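Local coordinates for pyridoxamine 5'-phosphate oxidase-related, FMN-binding protein (Mycobacterium smegmatis, PDB 6ECI), which binds FAD as a member of the flavin/deazaflavin-dependent oxidoreductase group and probably sequesters the cofactor, helping mycobacteria withstand hypoxic and oxidative stress, at residues P36-V41 with A101-W106; T45-T50 with T112-V117; V41-V46 with L95-R100. All coordinates share one frame; numbering follows the deposited sequence. Where two conformers were deposited one is given.

Contact 1 (P36-V41 with A101-W106); sequences PINFVV and AELLPW. With FAD (flavin-adenine dinucleotide), chain U.
Asn38 and Leu104 are tied by one hydrogen bond, from Leu104 N to Asn38 OD1, 2.9 Å long. The donor lies in the carbonyl plane of the amide, on a lone pair, though the angle at the hydrogen is a bent 130°. The Asn38 amide reaches the 101-106 loop because its CG is anti to the backbone N (chi1 175°). The Leu104 side chain crosses it at about a right angle, with CB beside OD1, while Leu103 slides past in the opposite direction and lays CD2 alongside the amide. Two residues on, Val40 forks over the loop: CG1 meets Leu103 CG at 3.5 Å, and CG2 meets Ala101 CB at 3.7 Å. Behind this shell, Asn38 ND2 donates to Ala20 O, so both ends of the amide are engaged and its rotation is fixed. Phe129 of the second subunit packs on Asn38 and Leu104. The backbone of the same asparagine faces the cofactor, Asn38 N donating to FAD O4 at 3.1 Å (149° at the hydrogen). Anchored to Leu104 N and Ala20 O, the side chain probably helps hold the N-H bound to the isoalloxazine carbonyl, a bond that would probably draw electron density toward O4.

Contact 2 (T45-T50 with T112-V117); sequences TVLFRT and THWVRV. With FAD (flavin-adenine dinucleotide), chain U.
The Trp114 ring carries the aliphatic part of Arg49 on one face: Arg49 CG sits 3.7 Å from the centroid of the six-membered ring in a CH-pi contact, with CD over CH2 and the guanidinium plane turned 67° from the ring. Leu47 approaches the same indole obliquely, Leu47 CD1 lying 3.7 Å from Trp114 CE3. Leu47 CD1 also lies over the centre of one face of the Arg116 guanidinium. Near the edge of that group, Arg116 NH1 donates to Thr45 OG1 at 3.2 Å, with the oxygen 24° out of the plane; the hydroxyl also lies doubtfully close to Gln42 O, and Arg116 NE forms a salt bridge with Asp94. On the opposite face of the sheet, Phe48 CG stands between backbone N and carbonyl carbon (chi1 64°), which lays the ring beside Val115. Val115 CB lies over one face of the Phe48 ring, 3.9 Å from its centroid, and Val117 CG2 comes to the edge. Phe48 and Val115 form a hydrogen-bonded pair, Phe48 N to Val115 O and Val115 N to Phe48 O each 2.9 Å, flanked by the non-hydrogen-bonded pairs Leu47-Arg116 and Arg49-Trp114. Where the strand ends, Thr50 N donates to His113 O and Arg49 O accepts from FAD N3 at 2.9 Å. Antiparallel strands delivering main-chain groups to a flavin at their end are consistent with the split beta-barrel of the pyridoxamine 5'-phosphate oxidase family.

Contact 3 (V41-V46 with L95-R100); sequences VQNRTV and LAEAQR
Gln42 spans from a beta-hairpin turn to helix 92-99, where it meets Glu97. The hairpin links strands 31-41 and 46-49: Gln42 N donates to Thr45 O, a weaker bond returns from Thr45 N to Gln42 O, and Asn43 and Arg44 between them both adopt left-handed backbone conformations. From CB, which points toward the helix, the Gln42 chain sets out with CG beside the backbone N (chi1 -79°) and then runs extended, which carries the amide as far as the helix backbone. Gln42 CG passes 4.0 Å from Glu97 OE2. Gln42 CD comes to 3.4 Å from Glu97 O. At the tip the two branches part. Gln42 OE1 lies beside Glu97 CG and accepts a hydrogen bond from Arg116 NH1 on strand 114-119. Gln42 NE2 donates to Glu97 O. The buried amide is therefore gripped at both ends, which settles its flip: a guanidinium takes the oxygen, a helix carbonyl the nitrogen. Gln42 and Glu97 approach from opposite directions, with amide and carboxylate planes 50° apart. The Glu97 chain is bent at chi2, turning its carboxylate back beside the glutamine and toward the hairpin, where Asn43 OD1 lies 3.9 Å from Glu97 OE2 without a hydrogen bond. On the helix side, Glu97 OE1 has a long salt bridge to Arg100 NE. Beside the amide, Ala101 and Leu47 also pack on Gln42, joining the turn to the loop and the strand. The Gln42 NE2 to Glu97 O bond is 2.7 Å, and its donor stands 42° above the carbonyl plane, away from either lone pair.

All three contacts meet around strand 46-49 and the hairpin that leads into it. Contacts 1 and 2 have centres 9 Å apart and join through the sheet, Val40 O lying 2.8 Å from Leu47 N, and through the cation-pi pair of Trp106 and Arg49. Both reach the pyrimidine side of the same flavin, contact 1 at O4 and contact 2 at N3; Lys55 and Ala51, with Ser79 and Thr123 of the second subunit, also hydrogen-bond to the FAD. Contact 3, centred 8 Å from contact 2, shares Thr45 and Val46 with it, while Trp114 packs on Ala98. It stands back from the pocket, the Ala98 side chain being about 13 Å from the FAD.

Contact 1 (P36-V41 with A101-W106)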
# COMPACT_ATOMS: atom_id res chain seq x y z
N PRO B 36 1.89 0.86 -6.37
CA PRO B 36 3.01 0.06 -5.86
C PRO B 36 4.29 0.40 -6.62
O PRO B 36 4.29 0.50 -7.85
CB PRO B 36 2.56 -1.38 -6.12
CG PRO B 36 1.07 -1.31 -6.24
CD PRO B 36 0.79 0.02 -6.87
N ILE B 37 5.37 0.59 -5.87
CA ILE B 37 6.65 0.97 -6.46
C ILE B 37 7.76 0.16 -5.82
O ILE B 37 7.73 -0.12 -4.61
CB ILE B 37 6.94 2.48 -6.33
CG1 ILE B 37 6.85 2.91 -4.86
CG2 ILE B 37 6.01 3.29 -7.20
CD1 ILE B 37 7.67 4.15 -4.55
N ASN B 38 8.75 -0.21 -6.63
CA ASN B 38 10.02 -0.70 -6.13
C ASN B 38 10.85 0.50 -5.68
O ASN B 38 10.91 1.51 -6.39
CB ASN B 38 10.74 -1.50 -7.21
CG ASN B 38 12.13 -1.93 -6.81
OD1 ASN B 38 13.04 -1.97 -7.64
ND2 ASN B 38 12.31 -2.26 -5.54
N PHE B 39 11.45 0.41 -4.50
CA PHE B 39 12.09 1.57 -3.88
C PHE B 39 13.32 1.14 -3.10
O PHE B 39 13.46 -0.02 -2.72
CB PHE B 39 11.13 2.30 -2.94
CG PHE B 39 10.99 1.64 -1.59
CD1 PHE B 39 10.14 0.56 -1.41
CD2 PHE B 39 11.72 2.10 -0.50
CE1 PHE B 39 10.02 -0.06 -0.17
CE2 PHE B 39 11.60 1.50 0.74
CZ PHE B 39 10.75 0.41 0.90
N VAL B 40 14.21 2.11 -2.87
CA VAL B 40 15.26 2.00 -1.86
C VAL B 40 15.31 3.31 -1.09
O VAL B 40 14.85 4.36 -1.56
CB VAL B 40 16.66 1.67 -2.42
CG1 VAL B 40 16.59 0.53 -3.41
CG2 VAL B 40 17.27 2.90 -3.07
N VAL B 41 15.87 3.24 0.11
CA VAL B 41 16.03 4.39 0.99
C VAL B 41 17.44 4.92 0.83
O VAL B 41 18.41 4.16 0.89
CB VAL B 41 15.75 4.01 2.45
CG1 VAL B 41 15.99 5.19 3.36
CG2 VAL B 41 14.33 3.50 2.60
N ALA B 101 22.01 2.97 -6.45
CA ALA B 101 20.95 2.38 -5.66
C ALA B 101 20.75 0.91 -6.01
O ALA B 101 20.89 0.49 -7.16
CB ALA B 101 19.65 3.14 -5.85
N GLU B 102 20.40 0.11 -4.99
CA GLU B 102 20.23 -1.33 -5.17
C GLU B 102 18.78 -1.67 -5.52
O GLU B 102 18.08 -2.38 -4.81
CB GLU B 102 20.69 -2.07 -3.91
CG GLU B 102 22.20 -2.23 -3.80
CD GLU B 102 22.77 -3.14 -4.87
OE1 GLU B 102 23.19 -2.62 -5.93
OE2 GLU B 102 22.80 -4.36 -4.66
N LEU B 103 18.34 -1.13 -6.66
CA LEU B 103 16.97 -1.29 -7.13
C LEU B 103 16.87 -2.42 -8.13
O LEU B 103 17.80 -2.69 -8.90
CB LEU B 103 16.45 0.00 -7.77
CG LEU B 103 15.81 0.98 -6.79
CD1 LEU B 103 15.82 2.42 -7.30
CD2 LEU B 103 14.40 0.54 -6.41
N LEU B 104 15.72 -3.09 -8.12
CA LEU B 104 15.45 -4.14 -9.09
C LEU B 104 15.53 -3.57 -10.49
O LEU B 104 14.98 -2.48 -10.75
CB LEU B 104 14.07 -4.75 -8.85
CG LEU B 104 13.85 -5.65 -7.63
CD1 LEU B 104 12.38 -6.01 -7.49
CD2 LEU B 104 14.70 -6.91 -7.71
N PRO B 105 16.20 -4.23 -11.42
CA PRO B 105 16.21 -3.75 -12.81
C PRO B 105 14.91 -4.12 -13.50
O PRO B 105 14.29 -5.15 -13.20
CB PRO B 105 17.39 -4.49 -13.42
CG PRO B 105 17.40 -5.81 -12.69
CD PRO B 105 16.89 -5.53 -11.29
N TRP B 106 14.49 -3.28 -14.45
CA TRP B 106 13.40 -3.72 -15.31
C TRP B 106 13.59 -3.26 -16.75
O TRP B 106 14.04 -2.14 -17.01
CB TRP B 106 12.00 -3.29 -14.80
CG TRP B 106 11.86 -2.02 -14.00
CD1 TRP B 106 12.14 -1.85 -12.68
CD2 TRP B 106 11.30 -0.78 -14.46
NE1 TRP B 106 11.83 -0.57 -12.29
CE2 TRP B 106 11.31 0.11 -13.36
CE3 TRP B 106 10.81 -0.33 -15.69
CZ2 TRP B 106 10.85 1.42 -13.46
CZ3 TRP B 106 10.36 0.98 -15.78
CH2 TRP B 106 10.39 1.84 -14.68
PA FAD U . -3.69 3.67 -15.68
O1A FAD U . -3.92 3.12 -17.03
O2A FAD U . -3.72 5.20 -15.56
O5B FAD U . -4.68 3.06 -14.61
C5B FAD U . -6.09 2.95 -14.87
C4B FAD U . -6.71 2.16 -13.75
O4B FAD U . -6.03 0.89 -13.62
C3B FAD U . -6.59 2.79 -12.37
O3B FAD U . -7.64 3.72 -12.14
C2B FAD U . -6.68 1.58 -11.44
O2B FAD U . -8.01 1.23 -11.08
C1B FAD U . -6.02 0.48 -12.27
N9A FAD U . -4.64 0.21 -11.88
C8A FAD U . -3.53 0.93 -12.23
N7A FAD U . -2.41 0.47 -11.71
C5A FAD U . -2.82 -0.62 -10.96
C6A FAD U . -2.11 -1.54 -10.16
N6A FAD U . -0.79 -1.51 -9.98
N1A FAD U . -2.83 -2.51 -9.55
C2A FAD U . -4.15 -2.55 -9.73
N3A FAD U . -4.92 -1.74 -10.45
C4A FAD U . -4.19 -0.79 -11.05
N1 FAD U . 5.64 1.75 -11.80
C2 FAD U . 6.73 2.57 -11.76
O2 FAD U . 6.77 3.62 -12.41
N3 FAD U . 7.81 2.23 -10.97
C4 FAD U . 7.92 1.10 -10.18
O4 FAD U . 8.94 0.91 -9.52
C4X FAD U . 6.76 0.23 -10.24
N5 FAD U . 6.78 -0.86 -9.52
C5X FAD U . 5.66 -1.68 -9.57
C6 FAD U . 5.66 -2.85 -8.82
C7 FAD U . 4.57 -3.72 -8.83
C7M FAD U . 4.60 -4.97 -8.01
C8 FAD U . 3.45 -3.40 -9.62
C8M FAD U . 2.25 -4.31 -9.66
C9 FAD U . 3.45 -2.23 -10.38
C9A FAD U . 4.54 -1.38 -10.36
N10 FAD U . 4.57 -0.18 -11.11
C10 FAD U . 5.67 0.65 -11.07
C1' FAD U . 3.43 0.20 -11.95
C2' FAD U . 2.62 1.34 -11.36
O2' FAD U . 1.65 0.84 -10.44
C3' FAD U . 1.92 2.10 -12.49
O3' FAD U . 2.32 3.47 -12.49
C4' FAD U . 0.40 2.02 -12.41
O4' FAD U . 0.02 0.72 -12.84
C5' FAD U . -0.30 3.11 -13.20
O5' FAD U . 0.11 3.03 -14.58
P FAD U . -0.86 3.43 -15.75
O1P FAD U . -0.67 2.46 -16.92
O2P FAD U . -0.71 4.86 -16.11
O3P FAD U . -2.29 3.17 -15.12

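Contact 2 (T45-T50 with T112-V117)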
# COMPACT_ATOMS: atom_id res chain seq x y z
N THR B 45 15.49 9.56 2.31
CA THR B 45 14.64 9.83 1.16
C THR B 45 14.20 8.49 0.59
O THR B 45 14.86 7.46 0.79
CB THR B 45 15.33 10.66 0.07
OG1 THR B 45 16.31 9.86 -0.61
CG2 THR B 45 16.01 11.88 0.65
N VAL B 46 13.09 8.50 -0.13
CA VAL B 46 12.51 7.30 -0.73
C VAL B 46 12.73 7.40 -2.23
O VAL B 46 12.01 8.13 -2.93
CB VAL B 46 11.03 7.14 -0.37
CG1 VAL B 46 10.48 5.85 -0.97
CG2 VAL B 46 10.84 7.15 1.14
N LEU B 47 13.71 6.66 -2.74
CA LEU B 47 14.07 6.71 -4.15
C LEU B 47 13.34 5.63 -4.94
O LEU B 47 13.23 4.49 -4.49
CB LEU B 47 15.58 6.54 -4.32
CG LEU B 47 16.07 6.41 -5.76
CD1 LEU B 47 15.89 7.73 -6.51
CD2 LEU B 47 17.52 5.98 -5.79
N PHE B 48 12.85 6.00 -6.12
CA PHE B 48 12.26 5.04 -7.03
C PHE B 48 12.38 5.54 -8.45
O PHE B 48 12.68 6.72 -8.70
CB PHE B 48 10.79 4.75 -6.68
CG PHE B 48 9.88 5.94 -6.83
CD1 PHE B 48 9.83 6.92 -5.86
CD2 PHE B 48 9.05 6.05 -7.93
CE1 PHE B 48 8.98 8.01 -5.99
CE2 PHE B 48 8.19 7.13 -8.07
CZ PHE B 48 8.16 8.11 -7.10
N ARG B 49 12.17 4.64 -9.40
CA ARG B 49 12.16 4.96 -10.82
C ARG B 49 10.73 4.97 -11.33
O ARG B 49 9.87 4.24 -10.84
CB ARG B 49 13.01 3.97 -11.62
CG ARG B 49 14.46 4.39 -11.74
CD ARG B 49 15.37 3.32 -12.33
NE ARG B 49 14.65 2.25 -13.02
CZ ARG B 49 14.36 2.26 -14.31
NH1 ARG B 49 14.70 3.29 -15.06
NH2 ARG B 49 13.72 1.23 -14.86
N THR B 50 10.49 5.81 -12.33
CA THR B 50 9.17 6.01 -12.89
C THR B 50 9.19 5.68 -14.37
O THR B 50 10.19 5.94 -15.06
CB THR B 50 8.69 7.45 -12.63
OG1 THR B 50 7.50 7.43 -11.83
CG2 THR B 50 8.43 8.20 -13.93
N THR B 112 15.44 6.57 -18.11
CA THR B 112 15.48 6.71 -16.67
C THR B 112 14.69 7.95 -16.26
O THR B 112 14.65 8.94 -17.00
CB THR B 112 16.93 6.75 -16.16
OG1 THR B 112 16.98 6.34 -14.79
CG2 THR B 112 17.56 8.13 -16.32
N HIS B 113 14.02 7.85 -15.12
CA HIS B 113 13.29 8.98 -14.53
C HIS B 113 13.31 8.74 -13.03
O HIS B 113 12.40 8.12 -12.47
CB HIS B 113 11.87 9.09 -15.08
CG HIS B 113 11.22 10.40 -14.77
ND1 HIS B 113 10.07 10.83 -15.39
CD2 HIS B 113 11.57 11.39 -13.91
CE1 HIS B 113 9.74 12.03 -14.93
NE2 HIS B 113 10.64 12.39 -14.03
N TRP B 114 14.36 9.24 -12.38
CA TRP B 114 14.53 9.06 -10.95
C TRP B 114 13.66 10.06 -10.19
O TRP B 114 13.66 11.25 -10.50
CB TRP B 114 15.99 9.23 -10.55
CG TRP B 114 16.93 8.27 -11.20
CD1 TRP B 114 17.68 8.49 -12.32
CD2 TRP B 114 17.23 6.94 -10.77
NE1 TRP B 114 18.43 7.37 -12.61
CE2 TRP B 114 18.17 6.41 -11.68
CE3 TRP B 114 16.79 6.15 -9.71
CZ2 TRP B 114 18.67 5.11 -11.55
CZ3 TRP B 114 17.29 4.87 -9.59
CH2 TRP B 114 18.22 4.36 -10.50
N VAL B 115 12.94 9.56 -9.19
CA VAL B 115 12.11 10.39 -8.33
C VAL B 115 12.44 10.06 -6.88
O VAL B 115 12.73 8.90 -6.55
CB VAL B 115 10.61 10.17 -8.60
CG1 VAL B 115 9.76 11.15 -7.80
CG2 VAL B 115 10.31 10.29 -10.09
N ARG B 116 12.43 11.07 -6.02
CA ARG B 116 12.62 10.90 -4.59
C ARG B 116 11.43 11.50 -3.84
O ARG B 116 10.96 12.58 -4.19
CB ARG B 116 13.90 11.56 -4.09
CG ARG B 116 15.19 10.89 -4.50
CD ARG B 116 16.37 11.55 -3.80
NE ARG B 116 17.64 11.27 -4.46
CZ ARG B 116 18.41 10.21 -4.21
NH1 ARG B 116 18.04 9.32 -3.29
NH2 ARG B 116 19.55 10.05 -4.86
N VAL B 117 10.96 10.79 -2.82
CA VAL B 117 9.98 11.33 -1.90
C VAL B 117 10.75 12.02 -0.79
O VAL B 117 11.33 11.36 0.08
CB VAL B 117 9.04 10.25 -1.36
CG1 VAL B 117 8.05 10.85 -0.37
CG2 VAL B 117 8.31 9.56 -2.49
PA FAD U . -3.69 3.67 -15.68
O1A FAD U . -3.92 3.12 -17.03
O2A FAD U . -3.72 5.20 -15.56
O5B FAD U . -4.68 3.06 -14.61
C5B FAD U . -6.09 2.95 -14.87
C4B FAD U . -6.71 2.16 -13.75
O4B FAD U . -6.03 0.89 -13.62
C3B FAD U . -6.59 2.79 -12.37
O3B FAD U . -7.64 3.72 -12.14
C2B FAD U . -6.68 1.58 -11.44
O2B FAD U . -8.01 1.23 -11.08
C1B FAD U . -6.02 0.48 -12.27
N9A FAD U . -4.64 0.21 -11.88
C8A FAD U . -3.53 0.93 -12.23
N7A FAD U . -2.41 0.47 -11.71
C5A FAD U . -2.82 -0.62 -10.96
C6A FAD U . -2.11 -1.54 -10.16
N6A FAD U . -0.79 -1.51 -9.98
N1A FAD U . -2.83 -2.51 -9.55
C2A FAD U . -4.15 -2.55 -9.73
N3A FAD U . -4.92 -1.74 -10.45
C4A FAD U . -4.19 -0.79 -11.05
N1 FAD U . 5.64 1.75 -11.80
C2 FAD U . 6.73 2.57 -11.76
O2 FAD U . 6.77 3.62 -12.41
N3 FAD U . 7.81 2.23 -10.97
C4 FAD U . 7.92 1.10 -10.18
O4 FAD U . 8.94 0.91 -9.52
C4X FAD U . 6.76 0.23 -10.24
N5 FAD U . 6.78 -0.86 -9.52
C5X FAD U . 5.66 -1.68 -9.57
C6 FAD U . 5.66 -2.85 -8.82
C7 FAD U . 4.57 -3.72 -8.83
C7M FAD U . 4.60 -4.97 -8.01
C8 FAD U . 3.45 -3.40 -9.62
C8M FAD U . 2.25 -4.31 -9.66
C9 FAD U . 3.45 -2.23 -10.38
C9A FAD U . 4.54 -1.38 -10.36
N10 FAD U . 4.57 -0.18 -11.11
C10 FAD U . 5.67 0.65 -11.07
C1' FAD U . 3.43 0.20 -11.95
C2' FAD U . 2.62 1.34 -11.36
O2' FAD U . 1.65 0.84 -10.44
C3' FAD U . 1.92 2.10 -12.49
O3' FAD U . 2.32 3.47 -12.49
C4' FAD U . 0.40 2.02 -12.41
O4' FAD U . 0.02 0.72 -12.84
C5' FAD U . -0.30 3.11 -13.20
O5' FAD U . 0.11 3.03 -14.58
P FAD U . -0.86 3.43 -15.75
O1P FAD U . -0.67 2.46 -16.92
O2P FAD U . -0.71 4.86 -16.11
O3P FAD U . -2.29 3.17 -15.12

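Contact 3 (V41-V46 with L95-R100)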
# COMPACT_ATOMS: atom_id res chain seq x y z
N VAL B 41 15.87 3.24 0.11
CA VAL B 41 16.03 4.39 0.99
C VAL B 41 17.44 4.92 0.83
O VAL B 41 18.41 4.16 0.89
CB VAL B 41 15.75 4.01 2.45
CG1 VAL B 41 15.99 5.19 3.36
CG2 VAL B 41 14.33 3.50 2.60
N GLN B 42 17.56 6.23 0.63
CA GLN B 42 18.86 6.90 0.48
C GLN B 42 18.81 8.20 1.27
O GLN B 42 18.14 9.15 0.86
CB GLN B 42 19.19 7.18 -0.98
CG GLN B 42 19.69 5.99 -1.77
CD GLN B 42 20.25 6.41 -3.11
OE1 GLN B 42 19.91 7.47 -3.63
NE2 GLN B 42 21.13 5.58 -3.68
N ASN B 43 19.54 8.25 2.39
CA ASN B 43 19.69 9.46 3.20
C ASN B 43 18.34 10.06 3.56
O ASN B 43 18.04 11.23 3.26
CB ASN B 43 20.57 10.48 2.49
CG ASN B 43 21.89 9.90 2.03
OD1 ASN B 43 22.23 9.95 0.85
ND2 ASN B 43 22.65 9.35 2.97
N ARG B 44 17.51 9.25 4.21
CA ARG B 44 16.17 9.66 4.64
C ARG B 44 15.38 10.22 3.46
O ARG B 44 14.70 11.25 3.57
CB ARG B 44 16.24 10.67 5.79
CG ARG B 44 17.24 10.28 6.86
CD ARG B 44 16.81 10.70 8.25
NE ARG B 44 17.19 9.70 9.24
CZ ARG B 44 16.85 9.73 10.53
NH1 ARG B 44 16.12 10.73 11.00
NH2 ARG B 44 17.26 8.77 11.34
N THR B 45 15.49 9.56 2.31
CA THR B 45 14.64 9.83 1.16
C THR B 45 14.20 8.49 0.59
O THR B 45 14.86 7.46 0.79
CB THR B 45 15.33 10.66 0.07
OG1 THR B 45 16.31 9.86 -0.61
CG2 THR B 45 16.01 11.88 0.65
N VAL B 46 13.09 8.50 -0.13
CA VAL B 46 12.51 7.30 -0.73
C VAL B 46 12.73 7.40 -2.23
O VAL B 46 12.01 8.13 -2.93
CB VAL B 46 11.03 7.14 -0.37
CG1 VAL B 46 10.48 5.85 -0.97
CG2 VAL B 46 10.84 7.15 1.14
N LEU B 95 21.94 12.67 -9.13
CA LEU B 95 21.92 11.61 -10.13
C LEU B 95 22.95 10.54 -9.82
O LEU B 95 22.66 9.34 -9.94
CB LEU B 95 22.17 12.20 -11.52
CG LEU B 95 21.73 11.38 -12.74
CD1 LEU B 95 20.22 11.24 -12.78
CD2 LEU B 95 22.25 12.03 -14.02
N ALA B 96 24.15 10.94 -9.40
CA ALA B 96 25.19 9.97 -9.09
C ALA B 96 24.80 9.10 -7.90
O ALA B 96 25.11 7.90 -7.87
CB ALA B 96 26.51 10.68 -8.83
N GLU B 97 24.11 9.68 -6.92
CA GLU B 97 23.67 8.90 -5.77
C GLU B 97 22.56 7.93 -6.15
O GLU B 97 22.51 6.80 -5.64
CB GLU B 97 23.22 9.83 -4.64
CG GLU B 97 22.70 9.11 -3.41
CD GLU B 97 23.78 8.33 -2.67
OE1 GLU B 97 24.97 8.61 -2.90
OE2 GLU B 97 23.43 7.45 -1.86
N ALA B 98 21.68 8.34 -7.06
CA ALA B 98 20.57 7.47 -7.46
C ALA B 98 21.05 6.26 -8.25
O ALA B 98 20.43 5.20 -8.19
CB ALA B 98 19.55 8.26 -8.29
N GLN B 99 22.16 6.40 -8.98
CA GLN B 99 22.64 5.30 -9.82
C GLN B 99 23.36 4.22 -9.02
O GLN B 99 23.50 3.10 -9.52
CB GLN B 99 23.54 5.85 -10.92
CG GLN B 99 22.81 6.77 -11.89
CD GLN B 99 23.74 7.48 -12.85
OE1 GLN B 99 24.96 7.44 -12.71
NE2 GLN B 99 23.16 8.16 -13.84
N ARG B 100 23.81 4.52 -7.81
CA ARG B 100 24.36 3.49 -6.94
C ARG B 100 23.29 2.70 -6.20
O ARG B 100 23.63 1.82 -5.40
CB ARG B 100 25.32 4.09 -5.91
CG ARG B 100 26.18 5.24 -6.41
CD ARG B 100 27.17 5.73 -5.35
NE ARG B 100 26.71 5.51 -3.97
CZ ARG B 100 27.03 4.46 -3.22
NH1 ARG B 100 27.83 3.51 -3.70
NH2 ARG B 100 26.56 4.35 -1.99